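Local coordinates for protein beta-galactoside alpha-2,6-sialyltransferase (Photobacterium sp., PDB 2Z4T) that transfers sialic acid from a CMP-activated donor to beta-galactosides such as lactose, making an alpha-2,6 linkage, at residues A[82-85]-A[86-90]; A[122-125]-A[126-129]; A[409-412]-A[413-417]; A[427-431]-A[432-436]; A[506-509]-A[510-514]. All coordinates share one frame; numbering follows the deposited sequence.

Contact 1: A[82-85]-A[86-90]; sequences PRLD and DDEKY
Leu-84 leans onto the strand that follows it and carries most of the apolar contact in this turn. Its CD1 methyl lies 4.0 Å from Glu-88 CB. The other methyl, CD2, sits by two polar ends, 3.7 Å from Glu-88 OE2 and 4.0 Å from Tyr-90 OH. The leucine crosses the glutamate side chain at about a right angle. Pro-82 makes the second apolar touch, approaching the Tyr-90 ring obliquely, with its CG 4.0 Å from Tyr-90 CE1. Proline and tyrosine slide past one another in opposite directions, as leucine and tyrosine do.

All this happens in the immunoglobulin-like beta-sandwich domain, where residues 82-85 lie in the loop between strands 77-80 and 88-98. The chain reverses here, the two halves running 150° apart. Strand 88-98 pairs with strand 103-122, whose Val-112 also packs against Leu-84 and Tyr-90.

The polar contacts sit at the margin of this small apolar patch. With CG of Glu-88 anti to its own N (chi1 -171°) and the chain extended beyond, the carboxylate runs out beside the phenol, and Tyr-90 OH gives a weak hydrogen bond of 2.7 Å to Glu-88 OE2. Both groups have firmer partners in the neighbouring loop: Thr-63 N for Glu-88 OE1 and Gln-64 N for Tyr-90 OH.

Like charges gather at the tip of the turn. Asp-85 OD2 and Asp-86 OD2 stand 5.7 Å apart, both residues being exposed, so water probably screens them.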
# COMPACT_ATOMS: atom_id res chain seq x y z
N PRO A 82 14.78 3.78 29.73
CA PRO A 82 16.10 4.38 29.58
C PRO A 82 16.43 4.64 28.11
O PRO A 82 15.66 4.23 27.23
CB PRO A 82 17.03 3.31 30.13
CG PRO A 82 16.35 2.04 29.86
CD PRO A 82 14.86 2.33 29.92
N ARG A 83 17.54 5.34 27.87
CA ARG A 83 18.11 5.47 26.54
C ARG A 83 19.02 4.27 26.34
O ARG A 83 19.88 4.00 27.17
CB ARG A 83 18.92 6.75 26.43
CG ARG A 83 18.09 7.98 26.55
CD ARG A 83 18.88 9.21 26.22
NE ARG A 83 19.65 9.71 27.36
CZ ARG A 83 20.51 10.72 27.28
NH1 ARG A 83 20.71 11.35 26.12
NH2 ARG A 83 21.18 11.11 28.36
N LEU A 84 18.83 3.55 25.24
CA LEU A 84 19.57 2.30 25.04
C LEU A 84 20.24 2.23 23.69
O LEU A 84 19.91 3.01 22.79
CB LEU A 84 18.64 1.09 25.19
CG LEU A 84 17.89 0.92 26.50
CD1 LEU A 84 16.83 -0.17 26.33
CD2 LEU A 84 18.89 0.60 27.64
N ASP A 85 21.18 1.30 23.56
CA ASP A 85 21.80 0.96 22.29
C ASP A 85 21.15 -0.27 21.68
O ASP A 85 21.17 -0.43 20.46
CB ASP A 85 23.28 0.70 22.51
CG ASP A 85 24.02 1.93 23.01
OD1 ASP A 85 23.77 3.04 22.48
OD2 ASP A 85 24.84 1.80 23.95
N ASP A 86 20.60 -1.14 22.53
CA ASP A 86 20.00 -2.41 22.14
C ASP A 86 18.80 -2.67 23.01
O ASP A 86 18.84 -2.46 24.23
CB ASP A 86 20.99 -3.55 22.36
CG ASP A 86 22.27 -3.37 21.58
OD1 ASP A 86 22.20 -3.19 20.34
OD2 ASP A 86 23.34 -3.42 22.19
N ASP A 87 17.72 -3.13 22.39
CA ASP A 87 16.51 -3.51 23.08
C ASP A 87 16.83 -4.35 24.30
O ASP A 87 17.76 -5.15 24.29
CB ASP A 87 15.58 -4.29 22.14
CG ASP A 87 15.12 -3.46 20.93
OD1 ASP A 87 15.48 -2.25 20.83
OD2 ASP A 87 14.39 -4.04 20.08
N GLU A 88 16.05 -4.14 25.37
CA GLU A 88 16.30 -4.76 26.64
C GLU A 88 15.03 -4.83 27.49
O GLU A 88 14.28 -3.86 27.55
CB GLU A 88 17.39 -3.99 27.40
CG GLU A 88 17.82 -4.74 28.65
CD GLU A 88 18.79 -3.96 29.54
OE1 GLU A 88 19.22 -4.57 30.54
OE2 GLU A 88 19.08 -2.76 29.28
N LYS A 89 14.83 -5.97 28.15
CA LYS A 89 13.73 -6.16 29.09
C LYS A 89 14.09 -5.68 30.49
O LYS A 89 15.22 -5.89 30.96
CB LYS A 89 13.27 -7.64 29.12
CG LYS A 89 12.60 -8.05 27.76
CD LYS A 89 12.14 -9.52 27.69
CE LYS A 89 11.67 -9.91 26.27
NZ LYS A 89 12.78 -9.79 25.28
N TYR A 90 13.14 -4.99 31.12
CA TYR A 90 13.26 -4.53 32.51
C TYR A 90 12.13 -5.14 33.35
O TYR A 90 10.99 -5.22 32.88
CB TYR A 90 13.27 -2.98 32.57
CG TYR A 90 14.62 -2.42 32.20
CD1 TYR A 90 15.02 -2.34 30.88
CD2 TYR A 90 15.53 -2.02 33.19
CE1 TYR A 90 16.29 -1.88 30.53
CE2 TYR A 90 16.79 -1.56 32.86
CZ TYR A 90 17.17 -1.48 31.54
OH TYR A 90 18.42 -1.03 31.22

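Contact 2: A[122-125]-A[126-129]; sequences DHAS and LPTL. With GAL (beta-D-galactopyranose), chain B; C5P (cytidine-5'-monophosphate), chain C.
An Asx turn lining the acceptor and donor pockets joins strand 103-122 to helix 126-141, and the carboxylate of Asp-122 bonds the turn with one oxygen and the helix with the other. Chi1 of 176° carries that group away from its own N toward the first turn of the helix. Ala-124 N donates to Asp-122 OD1 at 3.0 Å, arriving from above the carboxylate plane, 56° out of it. The other oxygen serves the helix: Thr-128 OG1 donates to Asp-122 OD2 at 2.6 Å, on the anti side. Pro-127 CB packs against Asp-122 CG at 3.3 Å, the two side chains crossing at about a right angle. The helix itself starts with Leu-129 N bonded to Ser-125 O at 3.1 Å.

The acceptor sugar and the donor product CMP are both met here. The single N-H of His-123 NE2 is split between galactose O4 at 2.9 Å and the ring oxygen O5 at 3.2 Å, straight toward neither, while Ala-124 CB covers one face of the imidazole. Ser-125 CB touches the CMP ribose, 3.5 Å from O4'. Ala-124 and Thr-128 also belong to a magnesium site, with Gly-152 and Arg-153.

Around the turn, Asn-201 of strand 194-201 bonds Asp-122 OD1 and touches Pro-127. On the helix, Leu-129 packs against Glu-432 and Val-433 of helix 431-436.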
# COMPACT_ATOMS: atom_id res chain seq x y z
N ASP A 122 2.36 7.52 -1.56
CA ASP A 122 1.85 7.19 -2.87
C ASP A 122 0.64 8.05 -3.22
O ASP A 122 -0.18 8.39 -2.37
CB ASP A 122 1.48 5.70 -2.95
CG ASP A 122 0.85 5.33 -4.28
OD1 ASP A 122 1.42 5.70 -5.33
OD2 ASP A 122 -0.22 4.70 -4.28
N HIS A 123 0.51 8.37 -4.50
CA HIS A 123 -0.56 9.22 -4.98
C HIS A 123 -1.51 8.39 -5.82
O HIS A 123 -2.60 8.86 -6.17
CB HIS A 123 0.01 10.34 -5.85
CG HIS A 123 0.57 9.83 -7.14
ND1 HIS A 123 1.79 9.19 -7.22
CD2 HIS A 123 0.05 9.81 -8.40
CE1 HIS A 123 2.01 8.81 -8.47
NE2 HIS A 123 0.97 9.18 -9.20
N ALA A 124 -1.10 7.16 -6.17
CA ALA A 124 -1.83 6.32 -7.12
C ALA A 124 -2.76 5.35 -6.40
O ALA A 124 -3.33 5.72 -5.37
CB ALA A 124 -0.87 5.58 -8.03
N SER A 125 -2.93 4.12 -6.90
CA SER A 125 -3.89 3.16 -6.29
C SER A 125 -3.21 1.90 -5.79
O SER A 125 -3.39 1.51 -4.63
CB SER A 125 -5.00 2.77 -7.25
OG SER A 125 -5.66 3.90 -7.77
N LEU A 126 -2.43 1.28 -6.66
CA LEU A 126 -1.79 0.01 -6.35
C LEU A 126 -0.86 0.08 -5.13
O LEU A 126 -1.07 -0.67 -4.16
CB LEU A 126 -1.07 -0.53 -7.56
CG LEU A 126 -0.91 -2.04 -7.56
CD1 LEU A 126 -2.21 -2.75 -7.22
CD2 LEU A 126 -0.45 -2.46 -8.94
N PRO A 127 0.15 0.99 -5.16
CA PRO A 127 1.07 1.03 -4.02
C PRO A 127 0.35 1.31 -2.70
O PRO A 127 0.70 0.71 -1.66
CB PRO A 127 2.01 2.19 -4.36
CG PRO A 127 1.91 2.34 -5.87
CD PRO A 127 0.48 1.99 -6.18
N THR A 128 -0.66 2.18 -2.76
CA THR A 128 -1.37 2.61 -1.58
C THR A 128 -2.13 1.42 -0.95
O THR A 128 -2.21 1.28 0.28
CB THR A 128 -2.34 3.78 -1.92
OG1 THR A 128 -1.59 4.99 -2.10
CG2 THR A 128 -3.35 4.00 -0.79
N LEU A 129 -2.68 0.57 -1.81
CA LEU A 129 -3.36 -0.62 -1.38
C LEU A 129 -2.38 -1.55 -0.65
O LEU A 129 -2.69 -2.03 0.45
CB LEU A 129 -3.98 -1.35 -2.57
CG LEU A 129 -4.70 -2.65 -2.24
CD1 LEU A 129 -5.91 -2.36 -1.37
CD2 LEU A 129 -5.08 -3.37 -3.55
C1 GAL B . -0.39 10.41 -12.67
C2 GAL B . 1.12 10.39 -12.90
C3 GAL B . 1.51 9.07 -13.57
C4 GAL B . 0.93 7.88 -12.80
C5 GAL B . -0.57 8.05 -12.53
C6 GAL B . -1.13 6.99 -11.58
O2 GAL B . 1.51 11.51 -13.67
O3 GAL B . 2.92 8.96 -13.66
O4 GAL B . 1.64 7.74 -11.59
O5 GAL B . -0.78 9.29 -11.91
O6 GAL B . -1.13 5.69 -12.16
O3P C5P C . -6.01 1.24 -14.67
P C5P C . -4.71 1.35 -13.95
O1P C5P C . -4.47 2.82 -13.66
O2P C5P C . -3.61 0.54 -14.60
O5' C5P C . -4.93 0.61 -12.57
C5' C5P C . -4.05 0.76 -11.48
C4' C5P C . -4.83 0.24 -10.27
O4' C5P C . -6.01 1.04 -10.08
C3' C5P C . -5.37 -1.17 -10.45
O3' C5P C . -4.45 -2.17 -10.03
C2' C5P C . -6.55 -1.16 -9.51
O2' C5P C . -6.11 -1.19 -8.15
C1' C5P C . -7.11 0.22 -9.65
N1 C5P C . -8.21 0.22 -10.61
C2 C5P C . -9.50 -0.21 -10.18
N3 C5P C . -10.55 -0.20 -11.04
C4 C5P C . -10.39 0.20 -12.33
C5 C5P C . -9.12 0.63 -12.78
C6 C5P C . -8.04 0.63 -11.89
O2 C5P C . -9.69 -0.60 -9.02
N4 C5P C . -11.47 0.21 -13.15

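Contact 3: A[409-412]-A[413-417]; sequences GIIN and TLIMQ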
# COMPACT_ATOMS: atom_id res chain seq x y z
N GLY A 409 -13.26 10.36 -12.12
CA GLY A 409 -13.92 11.64 -11.95
C GLY A 409 -15.16 11.71 -12.81
O GLY A 409 -16.04 10.86 -12.71
N ILE A 410 -15.20 12.72 -13.67
CA ILE A 410 -16.38 12.99 -14.47
C ILE A 410 -16.65 11.89 -15.49
O ILE A 410 -17.76 11.78 -15.99
CB ILE A 410 -16.33 14.42 -15.10
CG1 ILE A 410 -17.62 15.20 -14.78
CG2 ILE A 410 -15.95 14.41 -16.59
CD1 ILE A 410 -18.94 14.82 -15.62
N ILE A 411 -15.64 11.06 -15.79
CA ILE A 411 -15.82 9.91 -16.69
C ILE A 411 -16.77 8.90 -16.09
O ILE A 411 -17.68 8.39 -16.76
CB ILE A 411 -14.49 9.20 -17.00
CG1 ILE A 411 -13.54 10.14 -17.73
CG2 ILE A 411 -14.73 7.93 -17.82
CD1 ILE A 411 -12.18 9.55 -17.96
N ASN A 412 -16.56 8.62 -14.81
CA ASN A 412 -17.39 7.70 -14.07
C ASN A 412 -18.83 8.18 -13.96
O ASN A 412 -19.75 7.38 -14.16
CB ASN A 412 -16.80 7.38 -12.70
CG ASN A 412 -15.45 6.68 -12.80
OD1 ASN A 412 -15.11 6.16 -13.86
ND2 ASN A 412 -14.70 6.64 -11.71
N THR A 413 -19.05 9.47 -13.70
CA THR A 413 -20.44 9.91 -13.59
C THR A 413 -21.18 9.84 -14.94
O THR A 413 -22.32 9.40 -15.00
CB THR A 413 -20.63 11.27 -12.80
OG1 THR A 413 -20.64 12.37 -13.71
CG2 THR A 413 -19.54 11.48 -11.73
N LEU A 414 -20.49 10.22 -16.03
CA LEU A 414 -21.06 10.12 -17.38
C LEU A 414 -21.46 8.69 -17.75
O LEU A 414 -22.55 8.48 -18.27
CB LEU A 414 -20.10 10.68 -18.42
CG LEU A 414 -19.96 12.21 -18.44
CD1 LEU A 414 -18.73 12.63 -19.19
CD2 LEU A 414 -21.22 12.88 -19.04
N ILE A 415 -20.58 7.73 -17.46
CA ILE A 415 -20.84 6.31 -17.73
C ILE A 415 -22.02 5.85 -16.89
O ILE A 415 -22.89 5.14 -17.36
CB ILE A 415 -19.61 5.41 -17.44
CG1 ILE A 415 -18.51 5.64 -18.46
CG2 ILE A 415 -19.98 3.94 -17.42
CD1 ILE A 415 -17.18 5.03 -18.07
N MET A 416 -22.03 6.30 -15.65
CA MET A 416 -23.01 5.87 -14.68
C MET A 416 -24.42 6.32 -15.04
O MET A 416 -25.36 5.53 -14.95
CB MET A 416 -22.60 6.35 -13.28
CG MET A 416 -23.07 5.49 -12.13
SD MET A 416 -22.84 3.69 -12.24
CE MET A 416 -24.39 3.25 -11.41
N GLN A 417 -24.57 7.57 -15.48
CA GLN A 417 -25.92 8.06 -15.80
C GLN A 417 -26.45 7.57 -17.14
O GLN A 417 -27.62 7.76 -17.47
CB GLN A 417 -26.05 9.57 -15.62
CG GLN A 417 -25.00 10.43 -16.29
CD GLN A 417 -24.75 11.76 -15.55
OE1 GLN A 417 -25.03 11.89 -14.35
NE2 GLN A 417 -24.22 12.74 -16.28
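Ile-411 and Ile-415 share one rotamer (chi1 -63° and -71°), which leaves Ile-411 CG2 anti to its own N and carries Ile-415 CD1, on the CG1 branch, to within 3.8 Å of Ile-411 CG2. The two side chains lie side by side, pointing the same way. The pair sits one turn apart on helix 410-417, the connection between parallel strands 399-403 and 423-424 in a beta-alpha-beta unit of the GT-B fold. Ile-411 and Ile-415 are buried, both touching Gln-378 of helix 371-386, and Ile-415 also touches Phe-402 of strand 399-403.

Toward the more exposed side, Ile-410 crosses both its partners at a slant: its CD1 meets Thr-413 OG1 at 3.5 Å and lies 4.0 Å from Leu-414 CG.

Backbone bonds run throughout. Gly-409, with a positive phi of 53°, takes the N-cap position, and its carbonyl receives a weak bond from Thr-413 N. The next ones are regular: Leu-414 N to Ile-410 O and Ile-415 N to Ile-411 O are each 3.1 Å long. Asn-412 turns its amide off the helix, where ND2 donates to His-405 O, a residue of the CMP site. Its own carbonyl continues the series: Met-416 N bonds Asn-412 O at 2.9 Å, and Met-416 CB presses against that same oxygen at 3.2 Å.

Contact 4: A[427-431]-A[432-436]; sequences SKISF and EVLMM. With C5P (cytidine-5'-monophosphate), chain C.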
# COMPACT_ATOMS: atom_id res chain seq x y z
N SER A 427 -15.91 3.45 -7.12
CA SER A 427 -14.71 3.52 -7.90
C SER A 427 -13.43 3.60 -7.05
O SER A 427 -12.34 3.23 -7.52
CB SER A 427 -14.81 4.72 -8.85
OG SER A 427 -14.84 5.95 -8.12
N LYS A 428 -13.56 4.07 -5.81
CA LYS A 428 -12.39 4.21 -4.93
C LYS A 428 -11.81 2.87 -4.46
O LYS A 428 -10.68 2.82 -3.96
CB LYS A 428 -12.68 5.13 -3.74
CG LYS A 428 -13.73 4.68 -2.68
CD LYS A 428 -13.78 5.80 -1.60
CE LYS A 428 -14.99 5.75 -0.68
NZ LYS A 428 -16.35 5.60 -1.33
N ILE A 429 -12.59 1.80 -4.62
CA ILE A 429 -12.20 0.49 -4.13
C ILE A 429 -11.29 -0.18 -5.17
O ILE A 429 -11.75 -0.47 -6.28
CB ILE A 429 -13.44 -0.41 -3.87
CG1 ILE A 429 -14.39 0.26 -2.88
CG2 ILE A 429 -13.04 -1.78 -3.37
CD1 ILE A 429 -15.82 -0.33 -2.93
N SER A 430 -10.01 -0.40 -4.83
CA SER A 430 -9.15 -1.16 -5.76
C SER A 430 -9.81 -2.49 -6.11
O SER A 430 -10.33 -3.19 -5.23
CB SER A 430 -7.77 -1.39 -5.18
OG SER A 430 -6.91 -0.36 -5.64
N PHE A 431 -9.81 -2.83 -7.39
CA PHE A 431 -10.53 -4.00 -7.82
C PHE A 431 -9.93 -5.26 -7.21
O PHE A 431 -10.63 -6.27 -7.01
CB PHE A 431 -10.54 -4.08 -9.35
CG PHE A 431 -11.42 -5.16 -9.90
CD1 PHE A 431 -12.80 -5.10 -9.75
CD2 PHE A 431 -10.87 -6.23 -10.58
CE1 PHE A 431 -13.64 -6.12 -10.28
CE2 PHE A 431 -11.67 -7.23 -11.12
CZ PHE A 431 -13.06 -7.18 -10.97
N GLU A 432 -8.64 -5.22 -6.92
CA GLU A 432 -8.08 -6.44 -6.37
C GLU A 432 -8.59 -6.79 -4.97
O GLU A 432 -8.51 -7.95 -4.56
CB GLU A 432 -6.58 -6.67 -6.64
CG GLU A 432 -5.65 -5.52 -6.73
CD GLU A 432 -5.78 -4.62 -7.94
OE1 GLU A 432 -5.27 -4.91 -9.03
OE2 GLU A 432 -6.33 -3.54 -7.75
N VAL A 433 -9.23 -5.85 -4.27
CA VAL A 433 -9.85 -6.24 -3.03
C VAL A 433 -11.04 -7.16 -3.28
O VAL A 433 -11.33 -8.05 -2.46
CB VAL A 433 -10.14 -5.08 -2.02
CG1 VAL A 433 -9.29 -3.85 -2.29
CG2 VAL A 433 -11.60 -4.75 -1.91
N LEU A 434 -11.70 -7.01 -4.43
CA LEU A 434 -12.76 -7.96 -4.78
C LEU A 434 -12.19 -9.34 -5.04
O LEU A 434 -12.82 -10.34 -4.72
CB LEU A 434 -13.63 -7.51 -5.97
CG LEU A 434 -14.38 -6.17 -6.04
CD1 LEU A 434 -15.75 -6.46 -6.54
CD2 LEU A 434 -14.45 -5.37 -4.74
N MET A 435 -11.00 -9.40 -5.62
CA MET A 435 -10.31 -10.67 -5.78
C MET A 435 -9.98 -11.29 -4.42
O MET A 435 -10.26 -12.46 -4.21
CB MET A 435 -9.02 -10.52 -6.58
CG MET A 435 -8.33 -11.84 -6.90
SD MET A 435 -6.68 -11.54 -7.61
CE MET A 435 -5.89 -10.79 -6.18
N MET A 436 -9.41 -10.49 -3.52
CA MET A 436 -8.96 -10.96 -2.21
C MET A 436 -10.11 -11.35 -1.30
O MET A 436 -9.93 -12.20 -0.43
CB MET A 436 -8.11 -9.90 -1.50
CG MET A 436 -6.80 -9.60 -2.21
SD MET A 436 -5.69 -8.65 -1.20
CE MET A 436 -6.41 -7.02 -1.29
O3P C5P C . -6.01 1.24 -14.67
P C5P C . -4.71 1.35 -13.95
O1P C5P C . -4.47 2.82 -13.66
O2P C5P C . -3.61 0.54 -14.60
O5' C5P C . -4.93 0.61 -12.57
C5' C5P C . -4.05 0.76 -11.48
C4' C5P C . -4.83 0.24 -10.27
O4' C5P C . -6.01 1.04 -10.08
C3' C5P C . -5.37 -1.17 -10.45
O3' C5P C . -4.45 -2.17 -10.03
C2' C5P C . -6.55 -1.16 -9.51
O2' C5P C . -6.11 -1.19 -8.15
C1' C5P C . -7.11 0.22 -9.65
N1 C5P C . -8.21 0.22 -10.61
C2 C5P C . -9.50 -0.21 -10.18
N3 C5P C . -10.55 -0.20 -11.04
C4 C5P C . -10.39 0.20 -12.33
C5 C5P C . -9.12 0.63 -12.78
C6 C5P C . -8.04 0.63 -11.89
O2 C5P C . -9.69 -0.60 -9.02
N4 C5P C . -11.47 0.21 -13.15
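The carbonyl oxygen of Phe-431 takes two N-H groups from the turn that follows: Leu-434 N bonds it at 2.9 Å, and Met-435 N adds a weak bond of 3.4 Å. Leu-434 N comes from above the carbonyl plane, 54° out of it. Just before, Val-433 N reaches Ser-430 O at 3.0 Å in a similar way. These i to i+3 bonds make for a tightly wound helix start.

Apolar contacts accompany these bonds. Ile-429 CG2 meets Val-433 CG2 at 3.6 Å, the two side chains crossing at about a right angle, and Phe-431 CD1 lies 4.2 Å from Leu-434 CG.

The helix start also holds CMP. Phe-431 N donates to the cytosine O2 at 2.8 Å. Bent at chi2 (-70°), the side chain of Glu-432 doubles back to the ribose, where O3' donates to Glu-432 OE1 at 3.0 Å. Its other oxygen, OE2, comes very close to O2', which Ser-430 OG also approaches at 2.8 Å. A carboxylate spanning both ribose hydroxyls, next to a backbone N-H bonded to cytosine O2, marks the nucleotide-binding site of this GT-B enzyme.

Contact 5: A[506-509]-A[510-514]; sequences CETG and VCIAV
Cys-506 opens the first segment and is bonded directly across to the second: its SG joins Cys-511 SG in a disulfide of 2.1 Å. Both sulfurs stand anti to their own carbonyl carbons, and the S-S torsion of 111° is positive, hence right-handed. Cys-506 packs on Asn-383 of helix 371-386. It also begins a type I beta turn, Cys-506 O receiving Gly-509 N at 3.0 Å. Glu-507, on the turn's outer side, sends its carboxylate to Lys-376 of the same helix in a salt bridge.

Thr-508 comes next and looks across the turn. Its hydroxyl sits between its own N and carbonyl carbon (chi1 64°), which brings OG1 to the N-H of Val-510: Val-510 N donates to Thr-508 OG1 at 3.3 Å along a nearly straight path, 163°. A water bridges the main chain, accepting from Thr-508 N at 3.0 Å and donating to Val-510 O at 2.9 Å, so that both segments are tied through it. Gly-509 ends the segment with a positive phi, where a side chain would jam against the preceding carbonyl.

Beyond it, Cys-511 N is held by Ser-389 OG. The covalent S-S bond therefore closes a six-residue loop near the C-terminus, fixing its two ends in a way that hydrogen bonds and one water alone would not.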
# COMPACT_ATOMS: atom_id res chain seq x y z
N CYS A 506 -22.14 0.88 -31.37
CA CYS A 506 -23.41 0.44 -30.86
C CYS A 506 -24.30 1.58 -30.40
O CYS A 506 -25.33 1.34 -29.76
CB CYS A 506 -23.20 -0.54 -29.72
SG CYS A 506 -22.22 -1.96 -30.19
N GLU A 507 -23.94 2.82 -30.72
CA GLU A 507 -24.62 3.96 -30.08
C GLU A 507 -26.10 4.07 -30.43
O GLU A 507 -26.91 4.48 -29.59
CB GLU A 507 -23.86 5.28 -30.29
CG GLU A 507 -24.03 5.94 -31.63
CD GLU A 507 -23.00 7.05 -31.92
OE1 GLU A 507 -22.58 7.16 -33.10
OE2 GLU A 507 -22.60 7.81 -30.99
N THR A 508 -26.45 3.68 -31.66
CA THR A 508 -27.86 3.75 -32.12
C THR A 508 -28.72 2.64 -31.55
O THR A 508 -29.92 2.65 -31.77
CB THR A 508 -27.99 3.63 -33.67
OG1 THR A 508 -27.52 2.33 -34.08
CG2 THR A 508 -27.22 4.75 -34.40
N GLY A 509 -28.13 1.69 -30.85
CA GLY A 509 -28.88 0.52 -30.42
C GLY A 509 -28.62 -0.69 -31.30
O GLY A 509 -28.89 -1.84 -30.90
N VAL A 510 -28.11 -0.47 -32.50
CA VAL A 510 -27.62 -1.58 -33.31
C VAL A 510 -26.11 -1.40 -33.46
O VAL A 510 -25.62 -0.28 -33.67
CB VAL A 510 -28.34 -1.66 -34.70
CG1 VAL A 510 -28.00 -2.98 -35.42
CG2 VAL A 510 -29.88 -1.51 -34.55
N CYS A 511 -25.38 -2.51 -33.33
CA CYS A 511 -23.93 -2.48 -33.44
C CYS A 511 -23.47 -2.53 -34.92
O CYS A 511 -23.54 -3.57 -35.57
CB CYS A 511 -23.31 -3.60 -32.60
SG CYS A 511 -23.57 -3.43 -30.80
N ILE A 512 -23.01 -1.39 -35.43
CA ILE A 512 -22.63 -1.25 -36.83
C ILE A 512 -21.11 -1.28 -36.98
O ILE A 512 -20.40 -0.52 -36.32
CB ILE A 512 -23.19 0.06 -37.42
CG1 ILE A 512 -24.72 -0.01 -37.45
CG2 ILE A 512 -22.63 0.30 -38.82
CD1 ILE A 512 -25.41 1.32 -37.66
N ALA A 513 -20.60 -2.16 -37.85
CA ALA A 513 -19.16 -2.30 -38.05
C ALA A 513 -18.55 -1.00 -38.56
O ALA A 513 -19.25 -0.13 -39.10
CB ALA A 513 -18.86 -3.44 -38.99
N VAL A 514 -17.24 -0.86 -38.34
CA VAL A 514 -16.45 0.30 -38.81
C VAL A 514 -16.08 0.14 -40.29
O VAL A 514 -16.00 1.12 -41.02
CB VAL A 514 -15.15 0.51 -37.98
CG1 VAL A 514 -15.48 0.82 -36.52
CG2 VAL A 514 -14.21 -0.71 -38.07
O HOH W 1 -24.86 2.48 -33.96

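Contacts 2 and 4 both line the ligand site: their centres lie 12 Å apart, both touch CMP, and they meet directly where Leu-129 CD2 packs 3.7 Å from Ser-430 CB. Contact 2 alone of these two also reaches the galactose. Contact 3 backs the donor site from the second shell. The side chain of Asn-412 is about 7 Å from the bound CMP. It also touches contact 4, Asn-412 ND2 resting 3.4 Å from Ser-427 CB. Helix 371-386 is shared by contacts 3 and 5, whose centres are 21 Å apart. Contact 1, in the beta-sandwich, lies 73 Å from contact 5, centre to centre, both away from the annotated ligand and metal sites.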